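Local atomic coordinates of arginine kinase (PDB entry 4RF6), a protein that catalyses the reversible transfer of a phosphate group from ATP to L-arginine, giving phospho-L-arginine and ADP. Residues 152-155 / 156-160; 257-260 / 261-265. All coordinates share one frame; numbering follows the deposited sequence.

Both interactions are local contacts between residues three or four apart, each within one helix of the catalytic domain in the first of two tandem repeats. Interaction 1 comes first along the chain, on helix 149-163. Interaction 2 follows at the C-terminal end of helix 246-264. Their centres lie about 13 Å apart, and the two helices pack against each other. Leu264 joins them directly: its CD1 is 3.8 Å from the O of Lys158. Val162 of the first helix also touches Glu259, Ile260 and Lys263 of the second. Each helix has residues on the antiparallel sheet, interaction 1 on strand 225-229 and interaction 2 on strand 235-242. The pair thus forms part of the helical layer beside the sheet.

Interaction 1: residues 152-155 / 156-160; sequences RLEI and EKKVV
Glu154 and Lys158 lie side by side and point the same way, one helical turn apart. With CG anti to the backbone N (chi1 -176°), the extended Glu154 chain lies along Lys158. Lys158 bends at three torsions, and its CD is 3.7 Å from CG of Glu154. The salt bridge at the ends is long, with Glu154 OE2 and Lys158 NZ 3.6 Å apart. Tyr141 OH hydrogen-bonds to both of these atoms and ties the pair together.

Ile155 and Val159 also run alongside each other. Their CG2 methyls meet at 4.2 Å. Val159 continues onto Leu229 of strand 225-229, while Ile155 touches His234.

Leu153 and Glu156 form a third side-by-side pair. A water donates to the backbone O of Leu153 at 2.8 Å and to Glu156 OE2 at a short 2.5 Å, so it links the carboxylate to the helix backbone. OE1 is hydrogen-bonded to Tyr174 OH on strand 172-176. Each carboxylate oxygen thus has its own partner.

Four i to i+4 backbone hydrogen bonds hold this turn, from Glu156 N to Arg152 O through to Val159 N to Ile155 O. This is a regular amphipathic alpha-helix laid on the catalytic-domain sheet of a phosphagen kinase.

Interaction 2: residues 257-260 / 261-265; sequences VNEI and DKKLG
Ile260 and Leu264 form the packed side of this last turn of an alpha-helix in the phosphagen kinase catalytic domain. Ile260 CG2 is 4.3 Å from Leu264 CD1. Ile260 is buried against Leu235 of strand 235-242, Phe266 and Val162. The backbone is also close here: Leu264 N donates to Ile260 O at 2.8 Å, although the N-H is bent to 136°.

The helix ends at Gly265. Its positive phi (84°) is a conformation that glycine takes readily, and it turns the chain out of the helix. Gly265 N makes a weak bond to Asp261 O.

The other side is looser and more polar. Lys262 and Lys263 are exposed to solvent there, although Glu259 and Lys263 still border helix 149-163 at Val162. Lys262 lies across the Glu259 chain, and its CD is 3.8 Å from Glu259 OE1. Lys262 NZ, at 4.6 Å from Glu259 OE1, is not in contact with it, and any attraction is probably weak. A water bridges the next polar pair, donating to Asn258 OD1 at 2.6 Å and to Asp261 OD2 at 2.9 Å. The amide of Asn258 is also held through ND2, which bonds to Met110 O.

Glu259 has the direct ionic contact. The bend at chi2 (59°) brings its carboxylate back alongside Lys263. The lysine folds as well, and its CG lies 3.2 Å from Glu259 OE2. The two close a salt bridge in which Lys263 NZ donates a hydrogen bond to Glu259 OE2 at 2.9 Å, nearly in line with the carboxylate bond to that oxygen.

Interaction 1: residues 152-155 / 156-160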
loop_
_atom_site.group_PDB
_atom_site.type_symbol
_atom_site.label_atom_id
_atom_site.label_comp_id
_atom_site.label_asym_id
_atom_site.label_seq_id
_atom_site.Cartn_x
_atom_site.Cartn_y
_atom_site.Cartn_z
ATOM N N ARG A 152 24.707 -22.037 -14.591
ATOM C CA ARG A 152 24.041 -20.924 -13.918
ATOM C C ARG A 152 23.947 -19.738 -14.879
ATOM O O ARG A 152 22.935 -19.030 -14.927
ATOM C CB ARG A 152 24.806 -20.528 -12.648
ATOM C CG ARG A 152 24.110 -19.460 -11.808
ATOM C CD ARG A 152 24.968 -19.014 -10.618
ATOM N NE ARG A 152 25.013 -20.023 -9.561
ATOM C CZ ARG A 152 26.056 -20.809 -9.305
ATOM N NH1 ARG A 152 27.170 -20.708 -10.018
ATOM N NH2 ARG A 152 25.983 -21.705 -8.327
ATOM N N LEU A 153 25.006 -19.539 -15.657
ATOM C CA LEU A 153 25.056 -18.447 -16.623
ATOM C C LEU A 153 24.097 -18.693 -17.784
ATOM O O LEU A 153 23.438 -17.767 -18.273
ATOM C CB LEU A 153 26.491 -18.265 -17.124
ATOM C CG LEU A 153 27.429 -17.714 -16.057
ATOM C CD1 LEU A 153 28.884 -17.857 -16.461
ATOM C CD2 LEU A 153 27.092 -16.256 -15.803
ATOM N N GLU A 154 24.019 -19.947 -18.217
ATOM C CA GLU A 154 23.113 -20.332 -19.293
ATOM C C GLU A 154 21.661 -20.175 -18.848
ATOM O O GLU A 154 20.792 -19.789 -19.633
ATOM C CB GLU A 154 23.391 -21.774 -19.717
ATOM C CG GLU A 154 22.573 -22.259 -20.901
ATOM C CD GLU A 154 23.091 -23.574 -21.444
ATOM O OE1 GLU A 154 24.265 -23.619 -21.872
ATOM O OE2 GLU A 154 22.330 -24.562 -21.428
ATOM N N ILE A 155 21.408 -20.476 -17.577
ATOM C CA ILE A 155 20.076 -20.316 -16.997
ATOM C C ILE A 155 19.672 -18.841 -16.967
ATOM O O ILE A 155 18.582 -18.490 -17.412
ATOM C CB ILE A 155 20.006 -20.900 -15.571
ATOM C CG1 ILE A 155 19.985 -22.428 -15.611
ATOM C CG2 ILE A 155 18.772 -20.391 -14.839
ATOM C CD1 ILE A 155 20.330 -23.080 -14.270
ATOM N N GLU A 156 20.550 -17.990 -16.438
ATOM C CA GLU A 156 20.288 -16.554 -16.394
ATOM C C GLU A 156 19.949 -16.046 -17.790
ATOM O O GLU A 156 18.969 -15.320 -17.985
ATOM C CB GLU A 156 21.501 -15.785 -15.861
ATOM C CG GLU A 156 21.336 -14.256 -15.931
ATOM C CD GLU A 156 22.622 -13.494 -15.643
ATOM O OE1 GLU A 156 22.537 -12.322 -15.205
ATOM O OE2 GLU A 156 23.716 -14.059 -15.865
ATOM N N LYS A 157 20.759 -16.455 -18.760
ATOM C CA LYS A 157 20.606 -16.009 -20.137
ATOM C C LYS A 157 19.277 -16.443 -20.751
ATOM O O LYS A 157 18.600 -15.646 -21.415
ATOM C CB LYS A 157 21.770 -16.521 -20.989
ATOM C CG LYS A 157 21.427 -16.644 -22.467
ATOM C CD LYS A 157 22.677 -16.822 -23.313
ATOM C CE LYS A 157 22.335 -16.946 -24.792
ATOM N NZ LYS A 157 23.549 -16.806 -25.652
ATOM N N LYS A 158 18.910 -17.704 -20.541
ATOM C CA LYS A 158 17.655 -18.227 -21.069
ATOM C C LYS A 158 16.464 -17.540 -20.422
ATOM O O LYS A 158 15.506 -17.177 -21.102
ATOM C CB LYS A 158 17.561 -19.740 -20.856
ATOM C CG LYS A 158 18.221 -20.544 -21.964
ATOM C CD LYS A 158 18.893 -21.797 -21.432
ATOM C CE LYS A 158 17.994 -23.017 -21.513
ATOM N NZ LYS A 158 18.797 -24.227 -21.886
ATOM N N VAL A 159 16.535 -17.363 -19.105
ATOM C CA VAL A 159 15.438 -16.755 -18.359
ATOM C C VAL A 159 15.225 -15.308 -18.787
ATOM O O VAL A 159 14.100 -14.903 -19.097
ATOM C CB VAL A 159 15.666 -16.840 -16.834
ATOM C CG1 VAL A 159 14.685 -15.945 -16.094
ATOM C CG2 VAL A 159 15.522 -18.277 -16.362
ATOM N N VAL A 160 16.310 -14.539 -18.811
ATOM C CA VAL A 160 16.249 -13.127 -19.201
ATOM C C VAL A 160 15.633 -12.951 -20.594
ATOM O O VAL A 160 14.826 -12.042 -20.819
ATOM C CB VAL A 160 17.634 -12.455 -19.124
ATOM C CG1 VAL A 160 17.610 -11.073 -19.757
ATOM C CG2 VAL A 160 18.091 -12.359 -17.672
HETATM O O HOH W 1 24.249 -15.041 -18.118
#

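Interaction 2: residues 257-260 / 261-265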
loop_
_atom_site.group_PDB
_atom_site.type_symbol
_atom_site.label_atom_id
_atom_site.label_comp_id
_atom_site.label_asym_id
_atom_site.label_seq_id
_atom_site.Cartn_x
_atom_site.Cartn_y
_atom_site.Cartn_z
ATOM N N VAL A 257 4.637 -17.501 -15.541
ATOM C CA VAL A 257 5.209 -18.819 -15.277
ATOM C C VAL A 257 4.972 -19.780 -16.444
ATOM O O VAL A 257 5.878 -20.512 -16.856
ATOM C CB VAL A 257 4.664 -19.427 -13.964
ATOM C CG1 VAL A 257 5.164 -20.855 -13.786
ATOM C CG2 VAL A 257 5.073 -18.567 -12.764
ATOM N N ASN A 258 3.755 -19.772 -16.980
ATOM C CA ASN A 258 3.428 -20.629 -18.115
ATOM C C ASN A 258 4.257 -20.299 -19.361
ATOM O O ASN A 258 4.649 -21.197 -20.109
ATOM C CB ASN A 258 1.922 -20.583 -18.410
ATOM C CG ASN A 258 1.100 -21.327 -17.369
ATOM O OD1 ASN A 258 1.564 -22.301 -16.779
ATOM N ND2 ASN A 258 -0.127 -20.869 -17.140
ATOM N N GLU A 259 4.535 -19.015 -19.573
ATOM C CA GLU A 259 5.379 -18.591 -20.688
ATOM C C GLU A 259 6.810 -19.112 -20.540
ATOM O O GLU A 259 7.400 -19.631 -21.493
ATOM C CB GLU A 259 5.381 -17.064 -20.828
ATOM C CG GLU A 259 6.332 -16.535 -21.901
ATOM C CD GLU A 259 6.033 -17.081 -23.293
ATOM O OE1 GLU A 259 4.881 -17.492 -23.550
ATOM O OE2 GLU A 259 6.958 -17.094 -24.135
ATOM N N ILE A 260 7.363 -18.969 -19.340
ATOM C CA ILE A 260 8.672 -19.528 -19.032
ATOM C C ILE A 260 8.636 -21.047 -19.220
ATOM O O ILE A 260 9.531 -21.623 -19.839
ATOM C CB ILE A 260 9.114 -19.180 -17.596
ATOM C CG1 ILE A 260 9.347 -17.675 -17.449
ATOM C CG2 ILE A 260 10.377 -19.940 -17.228
ATOM C CD1 ILE A 260 9.583 -17.210 -16.005
ATOM N N ASP A 261 7.592 -21.684 -18.690
ATOM C CA ASP A 261 7.420 -23.130 -18.807
ATOM C C ASP A 261 7.415 -23.550 -20.278
ATOM O O ASP A 261 8.153 -24.454 -20.681
ATOM C CB ASP A 261 6.113 -23.566 -18.126
ATOM C CG ASP A 261 6.042 -25.073 -17.889
ATOM O OD1 ASP A 261 6.866 -25.813 -18.469
ATOM O OD2 ASP A 261 5.153 -25.510 -17.122
ATOM N N LYS A 262 6.580 -22.881 -21.070
ATOM C CA LYS A 262 6.479 -23.138 -22.505
ATOM C C LYS A 262 7.840 -23.085 -23.208
ATOM O O LYS A 262 8.220 -24.019 -23.916
ATOM C CB LYS A 262 5.533 -22.116 -23.141
ATOM C CG LYS A 262 5.484 -22.164 -24.659
ATOM C CD LYS A 262 4.789 -20.930 -25.220
ATOM C CE LYS A 262 4.023 -21.260 -26.489
ATOM N NZ LYS A 262 3.263 -20.083 -26.994
ATOM N N LYS A 263 8.571 -21.996 -22.994
ATOM C CA LYS A 263 9.826 -21.766 -23.697
ATOM C C LYS A 263 11.000 -22.563 -23.130
ATOM O O LYS A 263 11.942 -22.884 -23.857
ATOM C CB LYS A 263 10.168 -20.273 -23.692
ATOM C CG LYS A 263 9.197 -19.398 -24.484
ATOM C CD LYS A 263 9.263 -19.718 -25.980
ATOM C CE LYS A 263 8.315 -18.840 -26.793
ATOM N NZ LYS A 263 8.539 -17.393 -26.518
ATOM N N LEU A 264 10.948 -22.886 -21.840
ATOM C CA LEU A 264 12.120 -23.453 -21.169
ATOM C C LEU A 264 11.918 -24.824 -20.517
ATOM O O LEU A 264 12.820 -25.663 -20.555
ATOM C CB LEU A 264 12.693 -22.464 -20.150
ATOM C CG LEU A 264 13.222 -21.151 -20.729
ATOM C CD1 LEU A 264 13.909 -20.315 -19.661
ATOM C CD2 LEU A 264 14.171 -21.431 -21.876
ATOM N N GLY A 265 10.761 -25.050 -19.904
ATOM C CA GLY A 265 10.515 -26.305 -19.203
ATOM C C GLY A 265 11.053 -26.317 -17.778
ATOM O O GLY A 265 12.102 -25.727 -17.506
HETATM O O HOH W 2 3.672 -23.443 -15.827
#